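Local coordinates for protein excinuclease ABC, subunit A. (Deinococcus radiodurans, PDB 2VF7) that binds DNA and hydrolyses ATP as a zinc-containing ABC protein of the UvrA family, probably acting in DNA damage recognition, at residues A[323-326]-A[327-331]; A[118-121]-A[122-126]; A[391-394]-A[395-398]; A[305-308]-A[309-313]. The protein carries 1 engineered substitution. All coordinates share one frame; numbering follows the deposited sequence. Where two conformers were deposited one is given.

Overall arrangement
Along the chain the contacts run in series, contact 2, contact 4, contact 1 and contact 3; none nests in or crosses another, and each closes only a single turn between neighbouring residues. Contact 2 lies within helix 116-127, contact 4 starts helix 309-314, contact 1 ends helix 317-328, and contact 3 ends helix 382-393. Although nearly two hundred residues apart in sequence, contacts 2 and 4 meet through Y124, which reaches L307, I309 and L312. L323 of contact 1 packs on L312 and A305 of contact 4, and L324 touches L123 of contact 2. Contact 3 touches none of them, but helix 345-365 packs against contacts 1, 2 and 3.

Contact 1: A[323-326]-A[327-331]; sequences LLRP and YAEER
The amide of R331 donates to P326 O at 2.7 Å, and one acceptor earlier, E329 N donates to R325 O at 2.8 Å; in both the donor lies nearly in line with the carbonyl, so both carbonyls are firmly taken. L324 O, by contrast, receives only weak bonds from Y327 N and A328 N, where the helix is already fraying. P326 brings no amide hydrogen, so its N makes no bond to the turn before and the helix kinks there. The R331 side chain, bent at chi2 and chi3, folds back until NH1 meets E329 OE1 in a salt bridge of 2.8 Å and sits 3.6 Å from P326 CA. R325 runs alongside E329, pointing the same way, but what touches is its aliphatic CD, 4.0 Å from E329 OE2, with the two charged planes turned 35° apart. On another side, the Y327 ring packs its CD1 3.9 Å from P326 CG and 3.8 Å from L323 O. With CG beside the backbone N (chi1 -70°) that ring also reaches F304, L349 and A353. A serine in place of Y327 would probably leave P326 CG without its neighbour and open a gap facing F304 and helix 345-365. E330, in the left-handed conformation (phi 60°), reverses the chain; with the 6→1 bond from R331 to P326, this end of helix 317-328 resembles a Schellman motif.

Contact 2: A[118-121]-A[122-126]; sequences NLLR and MLYSR
N118 O takes two amides, R121 N at 3.0 Å and M122 N at 3.3 Å, the second in the carbonyl plane. Further along, S125 N bonds to R121 O at 3.0 Å, and Y124 N reaches L120 O from above the carbonyl plane, 53° out of it. That same L120 O lies at the edge of the Y124 ring, 3.0 Å from CD1, a close approach that sets the tyrosine alongside L120; L120 CD1 adds apolar contact with CE1. L120 CG stands between the backbone N and carbonyl carbon (chi1 75°), which turns its branches the same way as the ring. At the start of the turn the M122 methyl CE, carried by an extended chain, presses on the N118 amide, 3.2 Å from ND2. The tyrosine hydroxyl hydrogen-bonds L307 O, and S125 OG bonds V137 O. A phenylalanine at Y124 would probably leave L307 O without this partner and loosen the tie between helix 116-127 and the loop that leads into helix 309-314. Main-chain bonds thus hold this turn together, while its buried side-chain hydroxyls are spent on carbonyls of other segments, consistent with a helix fixed to its surroundings by both polar and apolar contacts.

Contact 3: A[391-394]-A[395-398]; sequences ATQL and YSNL
Y395 folds back over T392 just past helix 382-393, the helix that follows from an LSPGE sequence, which matches the ABC signature motif, and leads toward strand 402-406 of the nucleotide-binding fold. The aromatic contacts, which hold for one of two conformers modelled for Y395, centre on a CH-pi interaction: T392 CA lies 4.1 Å from the ring centroid, 20° off the normal. T392 O lies over one face, offset toward the rim, and A391 O approaches CE2 obliquely at 3.4 Å. With CG between the backbone N and the carbonyl carbon (chi1 56°), the ring is thrown back along the helix instead of outward, and its hydroxyl bonds T114 O. Main-chain hydrogen bonds are few here: Y395 N to T392 O is weak, and S396 N to Q393 O, at 3.2 Å, comes from above the carbonyl plane. The polar ends are met both within the helix and beyond it: T392 OG1 bonds L388 O one turn back and V113 O; Q393 OE1 takes the Y403 hydroxyl and, weakly, S68 OG of the second subunit, whose R64 also packs on N397 and L398. One water bridges the turn: it donates to Q393 O at 2.6 Å, hydrogen-bonds S396 OG at 2.5 Å, and accepts a weak bond from L398 N at 3.1 Å.

Contact 4: A[305-308]-A[309-313]; sequences AGLD and ITELS
D308 and E311 crowd their carboxylates together at the start of helix 309-314, D308 OD2 lying 3.2 Å from E311 OE1, the side chains crossing at about a right angle and the carboxylate planes 46° apart. Such like charges would probably repel, or one might keep its proton more readily; K293 stands by both, though its ion pairs are long and weak. E311, its chain extended beyond CG, lays OE1 against L307, 3.1 Å from CA and 3.3 Å from CD2. The other branch of L307 turns to the apolar side, where CD1 meets L312 CD2 at 4.0 Å, the two side chains at about a right angle. D308 is the N-cap. Its CG sits between the backbone N and the carbonyl carbon (chi1 56°), which swings OD1 alongside T310, 3.2 Å from CB. D308 N gives a weak bond of 3.4 Å to E311 OE1, the backbone-to-glutamate half of a capping box. D308 O in turn receives weak bonds from E311 N and L312 N. At the next residue, I309 O takes both the amide and the hydroxyl of S313. I309 is buried against L120, F142 and L295, and the side chain of T310 is about 8 Å from that of C290, a ligand of the zinc ion. Ahead of this packed cap the chain becomes loose and exposed. A305 has a positive phi, and so has G306 (phi 102°), where a CB would be jammed against A305 O; the nearest atoms of G306 and E311, O and OE1, stay 3.8 Å apart.

Contact 1: A[323-326]-A[327-331]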
# COMPACT_ATOMS: atom_id res chain seq x y z
N LEU A 323 -35.88 -6.67 15.80
CA LEU A 323 -36.50 -7.41 14.70
C LEU A 323 -35.79 -8.75 14.52
O LEU A 323 -36.43 -9.76 14.20
CB LEU A 323 -36.44 -6.62 13.40
CG LEU A 323 -37.50 -5.56 13.07
CD1 LEU A 323 -36.95 -4.57 12.04
CD2 LEU A 323 -38.79 -6.20 12.56
N LEU A 324 -34.48 -8.76 14.72
CA LEU A 324 -33.64 -9.93 14.47
C LEU A 324 -33.68 -11.03 15.53
O LEU A 324 -33.56 -12.21 15.19
CB LEU A 324 -32.19 -9.52 14.20
CG LEU A 324 -31.84 -8.98 12.81
CD1 LEU A 324 -30.38 -8.57 12.76
CD2 LEU A 324 -32.13 -9.98 11.70
N ARG A 325 -33.84 -10.66 16.80
CA ARG A 325 -33.62 -11.62 17.91
C ARG A 325 -34.67 -12.74 18.14
O ARG A 325 -34.30 -13.80 18.65
CB ARG A 325 -33.23 -10.92 19.23
CG ARG A 325 -34.37 -10.30 20.03
CD ARG A 325 -34.00 -10.22 21.51
NE ARG A 325 -32.82 -9.38 21.74
CZ ARG A 325 -32.86 -8.11 22.12
NH1 ARG A 325 -34.03 -7.50 22.32
NH2 ARG A 325 -31.73 -7.44 22.30
N PRO A 326 -35.95 -12.52 17.78
CA PRO A 326 -36.89 -13.64 17.79
C PRO A 326 -36.44 -14.80 16.89
O PRO A 326 -36.76 -15.95 17.17
CB PRO A 326 -38.19 -13.02 17.26
CG PRO A 326 -37.77 -11.79 16.56
CD PRO A 326 -36.63 -11.28 17.37
N TYR A 327 -35.71 -14.49 15.82
CA TYR A 327 -35.16 -15.51 14.93
C TYR A 327 -33.94 -16.18 15.56
O TYR A 327 -33.67 -17.35 15.30
CB TYR A 327 -34.80 -14.90 13.58
CG TYR A 327 -36.01 -14.49 12.75
CD1 TYR A 327 -36.80 -13.40 13.11
CD2 TYR A 327 -36.35 -15.20 11.59
CE1 TYR A 327 -37.91 -13.03 12.35
CE2 TYR A 327 -37.45 -14.83 10.82
CZ TYR A 327 -38.23 -13.75 11.20
OH TYR A 327 -39.32 -13.39 10.44
N ALA A 328 -33.23 -15.42 16.40
CA ALA A 328 -32.05 -15.91 17.11
C ALA A 328 -32.42 -16.82 18.29
O ALA A 328 -31.77 -17.84 18.54
CB ALA A 328 -31.20 -14.74 17.59
N GLU A 329 -33.47 -16.43 19.01
CA GLU A 329 -33.94 -17.16 20.19
C GLU A 329 -34.97 -18.24 19.83
O GLU A 329 -35.60 -18.83 20.72
CB GLU A 329 -34.51 -16.18 21.23
CG GLU A 329 -33.52 -15.10 21.71
CD GLU A 329 -34.14 -14.11 22.70
OE1 GLU A 329 -35.38 -13.86 22.62
OE2 GLU A 329 -33.38 -13.58 23.55
N GLU A 330 -35.12 -18.49 18.53
CA GLU A 330 -36.00 -19.54 18.00
C GLU A 330 -37.47 -19.34 18.39
O GLU A 330 -38.15 -20.29 18.81
CB GLU A 330 -35.49 -20.94 18.40
CG GLU A 330 -33.98 -21.22 17.96
CD GLU A 330 -33.46 -22.49 18.80
OE1 GLU A 330 -32.16 -22.42 19.04
OE2 GLU A 330 -34.32 -23.58 19.08
N ARG A 331 -37.96 -18.11 18.25
CA ARG A 331 -39.39 -17.79 18.45
C ARG A 331 -39.97 -16.80 17.41
O ARG A 331 -40.51 -15.75 17.77
CB ARG A 331 -39.72 -17.36 19.90
CG ARG A 331 -38.53 -17.06 20.81
CD ARG A 331 -38.08 -15.61 20.74
NE ARG A 331 -38.90 -14.73 21.58
CZ ARG A 331 -38.62 -13.44 21.80
NH1 ARG A 331 -37.56 -12.86 21.25
NH2 ARG A 331 -39.43 -12.71 22.57

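Contact 2: A[118-121]-A[122-126]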
# COMPACT_ATOMS: atom_id res chain seq x y z
N ASN A 118 -22.62 -6.32 5.07
CA ASN A 118 -22.23 -7.55 4.38
C ASN A 118 -22.99 -8.75 4.92
O ASN A 118 -23.50 -9.58 4.15
CB ASN A 118 -20.73 -7.80 4.45
CG ASN A 118 -20.30 -9.11 3.76
OD1 ASN A 118 -20.91 -9.53 2.77
ND2 ASN A 118 -19.25 -9.74 4.28
N LEU A 119 -23.07 -8.84 6.25
CA LEU A 119 -23.64 -10.00 6.90
C LEU A 119 -25.12 -10.15 6.60
O LEU A 119 -25.64 -11.28 6.51
CB LEU A 119 -23.37 -9.97 8.41
CG LEU A 119 -21.93 -9.84 8.92
CD1 LEU A 119 -21.92 -9.86 10.44
CD2 LEU A 119 -20.97 -10.90 8.36
N LEU A 120 -25.80 -9.02 6.41
CA LEU A 120 -27.22 -9.06 6.05
C LEU A 120 -27.46 -9.19 4.54
O LEU A 120 -28.60 -9.36 4.12
CB LEU A 120 -28.01 -7.91 6.69
CG LEU A 120 -27.97 -6.43 6.27
CD1 LEU A 120 -28.86 -6.16 5.05
CD2 LEU A 120 -28.42 -5.56 7.43
N ARG A 121 -26.41 -9.15 3.73
CA ARG A 121 -26.52 -9.55 2.32
C ARG A 121 -26.55 -11.07 2.23
O ARG A 121 -27.26 -11.65 1.39
CB ARG A 121 -25.36 -9.02 1.47
CG ARG A 121 -25.36 -7.52 1.25
CD ARG A 121 -24.19 -7.10 0.38
NE ARG A 121 -23.86 -5.70 0.59
CZ ARG A 121 -22.66 -5.25 0.95
NH1 ARG A 121 -21.64 -6.08 1.10
NH2 ARG A 121 -22.48 -3.95 1.13
N MET A 122 -25.77 -11.71 3.11
CA MET A 122 -25.75 -13.16 3.25
C MET A 122 -27.00 -13.69 3.93
O MET A 122 -27.36 -14.85 3.74
CB MET A 122 -24.52 -13.59 4.04
CG MET A 122 -23.19 -13.25 3.43
SD MET A 122 -21.93 -13.61 4.64
CE MET A 122 -20.52 -12.70 4.00
N LEU A 123 -27.65 -12.84 4.73
CA LEU A 123 -28.92 -13.20 5.38
C LEU A 123 -30.09 -13.17 4.40
O LEU A 123 -31.02 -13.97 4.51
CB LEU A 123 -29.20 -12.29 6.58
CG LEU A 123 -30.51 -12.46 7.37
CD1 LEU A 123 -30.27 -12.25 8.86
CD2 LEU A 123 -31.59 -11.52 6.87
N TYR A 124 -30.06 -12.23 3.47
CA TYR A 124 -31.06 -12.12 2.42
C TYR A 124 -30.82 -13.17 1.33
O TYR A 124 -31.76 -13.64 0.70
CB TYR A 124 -31.07 -10.71 1.83
CG TYR A 124 -31.98 -9.74 2.56
CD1 TYR A 124 -31.59 -9.16 3.78
CD2 TYR A 124 -33.22 -9.38 2.03
CE1 TYR A 124 -32.43 -8.26 4.46
CE2 TYR A 124 -34.06 -8.49 2.69
CZ TYR A 124 -33.66 -7.93 3.90
OH TYR A 124 -34.49 -7.05 4.54
N SER A 125 -29.55 -13.52 1.15
CA SER A 125 -29.13 -14.52 0.16
C SER A 125 -29.48 -15.96 0.56
O SER A 125 -29.67 -16.81 -0.31
CB SER A 125 -27.62 -14.41 -0.09
OG SER A 125 -27.23 -15.24 -1.16
N ARG A 126 -29.56 -16.22 1.86
CA ARG A 126 -29.74 -17.59 2.37
C ARG A 126 -31.04 -17.84 3.14
O ARG A 126 -31.55 -18.96 3.12
CB ARG A 126 -28.55 -18.00 3.24
CG ARG A 126 -27.21 -18.06 2.52
CD ARG A 126 -26.06 -18.22 3.51
NE ARG A 126 -24.79 -17.69 3.00
CZ ARG A 126 -23.62 -17.78 3.63
NH1 ARG A 126 -23.53 -18.39 4.81
NH2 ARG A 126 -22.53 -17.26 3.08

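Contact 3: A[391-394]-A[395-398]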
# COMPACT_ATOMS: atom_id res chain seq x y z
N ALA A 391 -16.40 -0.06 18.83
CA ALA A 391 -17.34 -1.17 18.85
C ALA A 391 -16.91 -2.26 17.89
O ALA A 391 -16.94 -3.45 18.23
CB ALA A 391 -18.73 -0.69 18.53
N THR A 392 -16.45 -1.86 16.70
CA THR A 392 -16.05 -2.81 15.65
C THR A 392 -14.82 -3.63 16.03
O THR A 392 -14.68 -4.80 15.64
CB THR A 392 -15.80 -2.07 14.31
OG1 THR A 392 -16.98 -1.33 13.96
CG2 THR A 392 -15.49 -3.04 13.20
N GLN A 393 -13.94 -3.01 16.81
CA GLN A 393 -12.73 -3.65 17.31
C GLN A 393 -13.08 -4.72 18.34
O GLN A 393 -12.35 -5.70 18.50
CB GLN A 393 -11.81 -2.61 17.97
CG GLN A 393 -11.16 -1.59 17.04
CD GLN A 393 -10.86 -2.10 15.63
OE1 GLN A 393 -9.91 -2.87 15.39
NE2 GLN A 393 -11.66 -1.64 14.68
N LEU A 394 -14.19 -4.50 19.05
CA LEU A 394 -14.58 -5.37 20.16
C LEU A 394 -15.08 -6.72 19.69
O LEU A 394 -15.26 -7.64 20.50
CB LEU A 394 -15.59 -4.68 21.08
CG LEU A 394 -15.01 -3.90 22.27
CD1 LEU A 394 -16.12 -3.26 23.07
CD2 LEU A 394 -14.20 -4.82 23.18
N TYR A 395 -15.28 -6.85 18.37
CA TYR A 395 -15.60 -8.13 17.75
C TYR A 395 -14.74 -8.45 16.54
O TYR A 395 -15.14 -9.20 15.66
CB TYR A 395 -17.09 -8.26 17.44
CG TYR A 395 -17.73 -7.18 16.57
CD1 TYR A 395 -17.58 -7.19 15.18
CD2 TYR A 395 -18.56 -6.21 17.14
CE1 TYR A 395 -18.20 -6.22 14.38
CE2 TYR A 395 -19.18 -5.24 16.35
CZ TYR A 395 -19.00 -5.26 14.97
OH TYR A 395 -19.61 -4.31 14.20
N SER A 396 -13.53 -7.91 16.52
CA SER A 396 -12.68 -8.01 15.34
C SER A 396 -11.72 -9.17 15.48
O SER A 396 -11.20 -9.66 14.47
CB SER A 396 -11.90 -6.72 15.12
OG SER A 396 -10.61 -6.82 15.68
N ASN A 397 -11.47 -9.57 16.73
CA ASN A 397 -10.58 -10.69 17.07
C ASN A 397 -9.07 -10.34 17.05
O ASN A 397 -8.23 -11.25 17.23
CB ASN A 397 -10.87 -11.93 16.19
CG ASN A 397 -11.70 -12.99 16.91
OD1 ASN A 397 -11.71 -14.16 16.50
ND2 ASN A 397 -12.39 -12.60 17.98
N LEU A 398 -8.74 -9.06 16.84
CA LEU A 398 -7.35 -8.58 16.94
C LEU A 398 -6.77 -8.75 18.34
O LEU A 398 -7.45 -8.47 19.34
CB LEU A 398 -7.21 -7.10 16.56
CG LEU A 398 -6.70 -6.71 15.18
CD1 LEU A 398 -5.91 -5.40 15.27
CD2 LEU A 398 -5.83 -7.81 14.60
O HOH W 1 -9.91 -6.40 18.04

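Contact 4: A[305-308]-A[309-313]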
# COMPACT_ATOMS: atom_id res chain seq x y z
N ALA A 305 -38.99 -9.71 7.31
CA ALA A 305 -39.94 -9.05 8.23
C ALA A 305 -40.90 -8.08 7.51
O ALA A 305 -41.52 -7.22 8.15
CB ALA A 305 -39.19 -8.35 9.38
N GLY A 306 -41.01 -8.24 6.19
CA GLY A 306 -41.83 -7.37 5.35
C GLY A 306 -41.04 -6.34 4.57
O GLY A 306 -41.64 -5.49 3.89
N LEU A 307 -39.71 -6.40 4.65
CA LEU A 307 -38.82 -5.37 4.11
C LEU A 307 -37.70 -5.92 3.24
O LEU A 307 -37.08 -6.92 3.58
CB LEU A 307 -38.20 -4.56 5.25
CG LEU A 307 -39.08 -4.07 6.41
CD1 LEU A 307 -38.23 -3.88 7.64
CD2 LEU A 307 -39.82 -2.79 6.06
N ASP A 308 -37.45 -5.26 2.11
CA ASP A 308 -36.26 -5.51 1.30
C ASP A 308 -35.06 -4.79 1.95
O ASP A 308 -35.26 -3.95 2.83
CB ASP A 308 -36.47 -5.02 -0.14
CG ASP A 308 -36.86 -3.54 -0.20
OD1 ASP A 308 -35.96 -2.70 -0.38
OD2 ASP A 308 -38.06 -3.22 -0.05
N ILE A 309 -33.83 -5.11 1.52
CA ILE A 309 -32.61 -4.59 2.19
C ILE A 309 -32.63 -3.08 2.46
O ILE A 309 -32.27 -2.62 3.54
CB ILE A 309 -31.31 -4.92 1.42
CG1 ILE A 309 -31.54 -4.89 -0.09
CG2 ILE A 309 -30.74 -6.26 1.86
CD1 ILE A 309 -30.27 -5.02 -0.92
N THR A 310 -33.07 -2.33 1.45
CA THR A 310 -33.18 -0.88 1.48
C THR A 310 -33.95 -0.34 2.70
O THR A 310 -33.45 0.53 3.41
CB THR A 310 -33.82 -0.40 0.17
OG1 THR A 310 -32.87 -0.60 -0.88
CG2 THR A 310 -34.23 1.07 0.23
N GLU A 311 -35.14 -0.87 2.93
CA GLU A 311 -36.01 -0.38 3.99
C GLU A 311 -35.52 -0.76 5.39
O GLU A 311 -35.69 0.03 6.33
CB GLU A 311 -37.44 -0.88 3.79
CG GLU A 311 -37.98 -0.75 2.37
CD GLU A 311 -39.28 -1.53 2.16
OE1 GLU A 311 -39.46 -2.58 2.80
OE2 GLU A 311 -40.11 -1.09 1.34
N LEU A 312 -34.95 -1.96 5.54
CA LEU A 312 -34.28 -2.36 6.80
C LEU A 312 -33.12 -1.42 7.11
O LEU A 312 -32.88 -1.07 8.28
CB LEU A 312 -33.73 -3.79 6.71
CG LEU A 312 -34.30 -4.98 7.50
CD1 LEU A 312 -33.33 -6.14 7.39
CD2 LEU A 312 -34.59 -4.69 8.98
N SER A 313 -32.40 -1.01 6.07
CA SER A 313 -31.21 -0.18 6.21
C SER A 313 -31.49 1.26 6.65
O SER A 313 -30.62 1.92 7.22
CB SER A 313 -30.38 -0.20 4.92
OG SER A 313 -29.86 -1.50 4.70